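Local coordinates for fiber protein 2 (Human adenovirus type 41, PDB 2BZV) that forms trimeric short-fiber spikes of the adenovirus capsid and, through its knob domain, probably attaches the virion to a host-cell receptor, at residues I133-E141 and A147-E155. Sequence-based numbering, arbitrary orientation.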
# COMPACT_ATOMS: atom_id res chain seq x y z
N ILE A 133 -3.04 18.22 7.89
CA ILE A 133 -2.35 17.42 8.91
C ILE A 133 -1.19 16.65 8.28
O ILE A 133 -1.40 15.99 7.26
CB ILE A 133 -3.34 16.45 9.60
CG1 ILE A 133 -4.48 17.26 10.24
CG2 ILE A 133 -2.60 15.57 10.62
CD1 ILE A 133 -5.43 16.49 11.13
N THR A 134 0.00 16.76 8.89
CA THR A 134 1.18 16.06 8.40
C THR A 134 1.44 14.79 9.23
O THR A 134 1.09 14.73 10.40
CB THR A 134 2.47 16.92 8.43
OG1 THR A 134 2.80 17.22 9.80
CG2 THR A 134 2.29 18.21 7.66
N PHE A 135 2.04 13.80 8.60
CA PHE A 135 2.46 12.55 9.25
C PHE A 135 3.81 12.17 8.70
O PHE A 135 4.05 12.33 7.50
CB PHE A 135 1.47 11.42 8.93
CG PHE A 135 1.97 10.03 9.29
CD1 PHE A 135 1.93 9.60 10.61
CD2 PHE A 135 2.47 9.17 8.32
CE1 PHE A 135 2.38 8.34 10.97
CE2 PHE A 135 2.93 7.90 8.69
CZ PHE A 135 2.88 7.48 10.00
N SER A 136 4.68 11.67 9.56
CA SER A 136 5.91 11.08 9.09
C SER A 136 6.28 9.88 9.94
O SER A 136 5.88 9.79 11.11
CB SER A 136 7.06 12.09 9.10
OG SER A 136 7.33 12.52 10.42
N VAL A 137 7.06 8.98 9.34
CA VAL A 137 7.67 7.88 10.07
C VAL A 137 9.15 7.85 9.70
O VAL A 137 9.50 7.95 8.53
CB VAL A 137 6.95 6.53 9.80
CG1 VAL A 137 6.86 6.19 8.31
CG2 VAL A 137 7.64 5.41 10.58
N VAL A 138 9.99 7.77 10.74
CA VAL A 138 11.43 7.60 10.56
C VAL A 138 11.83 6.30 11.19
O VAL A 138 11.34 5.92 12.27
CB VAL A 138 12.08 8.89 11.41
CG1 VAL A 138 13.59 8.69 11.60
CG2 VAL A 138 11.72 10.24 10.69
N TYR A 139 12.71 5.59 10.51
CA TYR A 139 13.12 4.25 10.91
C TYR A 139 14.50 4.25 11.56
O TYR A 139 15.43 4.90 11.08
CB TYR A 139 13.13 3.33 9.69
CG TYR A 139 11.77 3.29 9.00
CD1 TYR A 139 10.70 2.62 9.58
CD2 TYR A 139 11.55 3.97 7.80
CE1 TYR A 139 9.45 2.60 8.96
CE2 TYR A 139 10.29 3.96 7.18
CZ TYR A 139 9.26 3.27 7.78
OH TYR A 139 8.00 3.24 7.19
N ASN A 140 14.60 3.50 12.64
CA ASN A 140 15.86 3.20 13.29
C ASN A 140 16.64 4.42 13.78
O ASN A 140 17.87 4.42 13.75
CB ASN A 140 16.72 2.30 12.39
CG ASN A 140 16.05 0.95 12.15
OD1 ASN A 140 15.22 0.51 12.94
ND2 ASN A 140 16.45 0.28 11.09
N GLU A 141 15.92 5.43 14.27
CA GLU A 141 16.57 6.56 14.92
C GLU A 141 16.83 6.16 16.37
O GLU A 141 16.08 6.53 17.28
CB GLU A 141 15.69 7.79 14.83
CG GLU A 141 16.42 9.07 15.25
CD GLU A 141 15.52 10.28 15.07
OE1 GLU A 141 15.40 10.76 13.93
OE2 GLU A 141 14.95 10.73 16.08
N ALA A 147 13.82 0.93 15.59
CA ALA A 147 12.78 1.80 16.09
C ALA A 147 11.88 2.30 14.98
O ALA A 147 12.27 2.36 13.80
CB ALA A 147 13.38 3.02 16.81
N PHE A 148 10.67 2.68 15.38
CA PHE A 148 9.82 3.56 14.58
C PHE A 148 9.65 4.86 15.35
O PHE A 148 9.39 4.83 16.56
CB PHE A 148 8.40 3.01 14.43
CG PHE A 148 8.29 1.67 13.79
CD1 PHE A 148 8.43 1.53 12.42
CD2 PHE A 148 7.97 0.56 14.53
CE1 PHE A 148 8.31 0.30 11.81
CE2 PHE A 148 7.84 -0.68 13.92
CZ PHE A 148 8.03 -0.80 12.56
N THR A 149 9.76 5.99 14.65
CA THR A 149 9.44 7.28 15.25
C THR A 149 8.37 7.91 14.37
O THR A 149 8.62 8.25 13.22
CB THR A 149 10.65 8.20 15.38
OG1 THR A 149 11.67 7.51 16.13
CG2 THR A 149 10.24 9.50 16.07
N PHE A 150 7.18 8.04 14.95
CA PHE A 150 6.04 8.62 14.26
C PHE A 150 5.89 10.07 14.69
O PHE A 150 6.11 10.39 15.85
CB PHE A 150 4.77 7.87 14.64
CG PHE A 150 4.81 6.41 14.28
CD1 PHE A 150 4.70 6.00 12.96
CD2 PHE A 150 4.97 5.44 15.27
CE1 PHE A 150 4.74 4.65 12.61
CE2 PHE A 150 5.01 4.11 14.94
CZ PHE A 150 4.90 3.71 13.61
N LYS A 151 5.50 10.93 13.76
CA LYS A 151 5.23 12.32 14.10
C LYS A 151 3.97 12.78 13.38
O LYS A 151 3.82 12.54 12.17
CB LYS A 151 6.40 13.24 13.72
CG LYS A 151 6.16 14.71 14.10
CD LYS A 151 7.29 15.59 13.56
CE LYS A 151 6.96 17.07 13.65
NZ LYS A 151 8.06 17.91 13.08
N TRP A 152 3.10 13.45 14.13
CA TRP A 152 1.89 14.05 13.57
C TRP A 152 1.85 15.53 13.89
O TRP A 152 2.26 15.95 14.98
CB TRP A 152 0.65 13.45 14.20
CG TRP A 152 0.44 11.98 14.02
CD1 TRP A 152 -0.31 11.39 13.05
CD2 TRP A 152 0.94 10.93 14.84
NE1 TRP A 152 -0.30 10.03 13.20
CE2 TRP A 152 0.46 9.72 14.30
CE3 TRP A 152 1.75 10.89 15.98
CZ2 TRP A 152 0.77 8.47 14.86
CZ3 TRP A 152 2.05 9.65 16.54
CH2 TRP A 152 1.56 8.46 15.97
N SER A 153 1.30 16.32 12.97
CA SER A 153 0.92 17.67 13.37
C SER A 153 -0.34 17.61 14.24
O SER A 153 -1.06 16.60 14.28
CB SER A 153 0.69 18.57 12.16
OG SER A 153 -0.28 18.02 11.31
N ALA A 154 -0.60 18.71 14.95
CA ALA A 154 -1.76 18.83 15.82
C ALA A 154 -2.27 20.26 15.76
O ALA A 154 -1.50 21.18 15.48
CB ALA A 154 -1.42 18.46 17.25
N GLU A 155 -3.56 20.43 16.01
CA GLU A 155 -4.17 21.75 15.97
C GLU A 155 -4.37 22.25 17.40
O GLU A 155 -5.17 21.68 18.14
CB GLU A 155 -5.50 21.67 15.23
CG GLU A 155 -6.11 23.02 14.99
CD GLU A 155 -7.40 22.99 14.19
OE1 GLU A 155 -8.03 24.06 14.09
OE2 GLU A 155 -7.76 21.90 13.67
O HOH W 1 4.40 15.35 10.98
O HOH W 2 8.82 10.94 12.27
O HOH W 3 13.02 5.62 14.53
O HOH W 4 13.37 9.24 17.41
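An antiparallel β-hairpin of the adenovirus fiber knob pairs strand 135-139 with strand 146-153, which lies in the middle of a three-stranded sheet, between 135-139 and 69-76. Ser136 with Lys151 and Val138 with Thr149 are the hydrogen-bonded pairs, each closed by two reciprocal backbone bonds. Phe135, Phe148, Phe150 and Trp152 share the sheet face turned to the domain interior, where Ile53 of strand 48-57 packs on Phe135, Phe150 and Trp152. Phe135 CD1 lies over one face of the indole, 3.4 Å from Trp152 NE1, with the ring planes inclined at 51°; having CG anti to the backbone N (chi1 167°) swings the phenyl ring along the strand pair, and its CZ also meets Phe150 CD1 at 3.8 Å. Val137 CG2 packs against Phe150 CE1 (3.6 Å), while Tyr139 and Phe148 meet at their ring edges. On the face of Ser136 and Thr149, waters join the strands: one links Ser136 OG to Thr149 O, another bridges Val138 O, Thr149 OG1 and Glu141 N. Side chains replace backbone acceptors at both ends of the ladder. Asn140 OD1 accepts Ala147 N in its amide plane (3.0 Å), while its ND2 is held by the carbonyls of Tyr114 and Pro109; at the other end Ser153 OG, poised between its own N and carbonyl carbon (chi1 57°), receives Thr134 N at 2.7 Å.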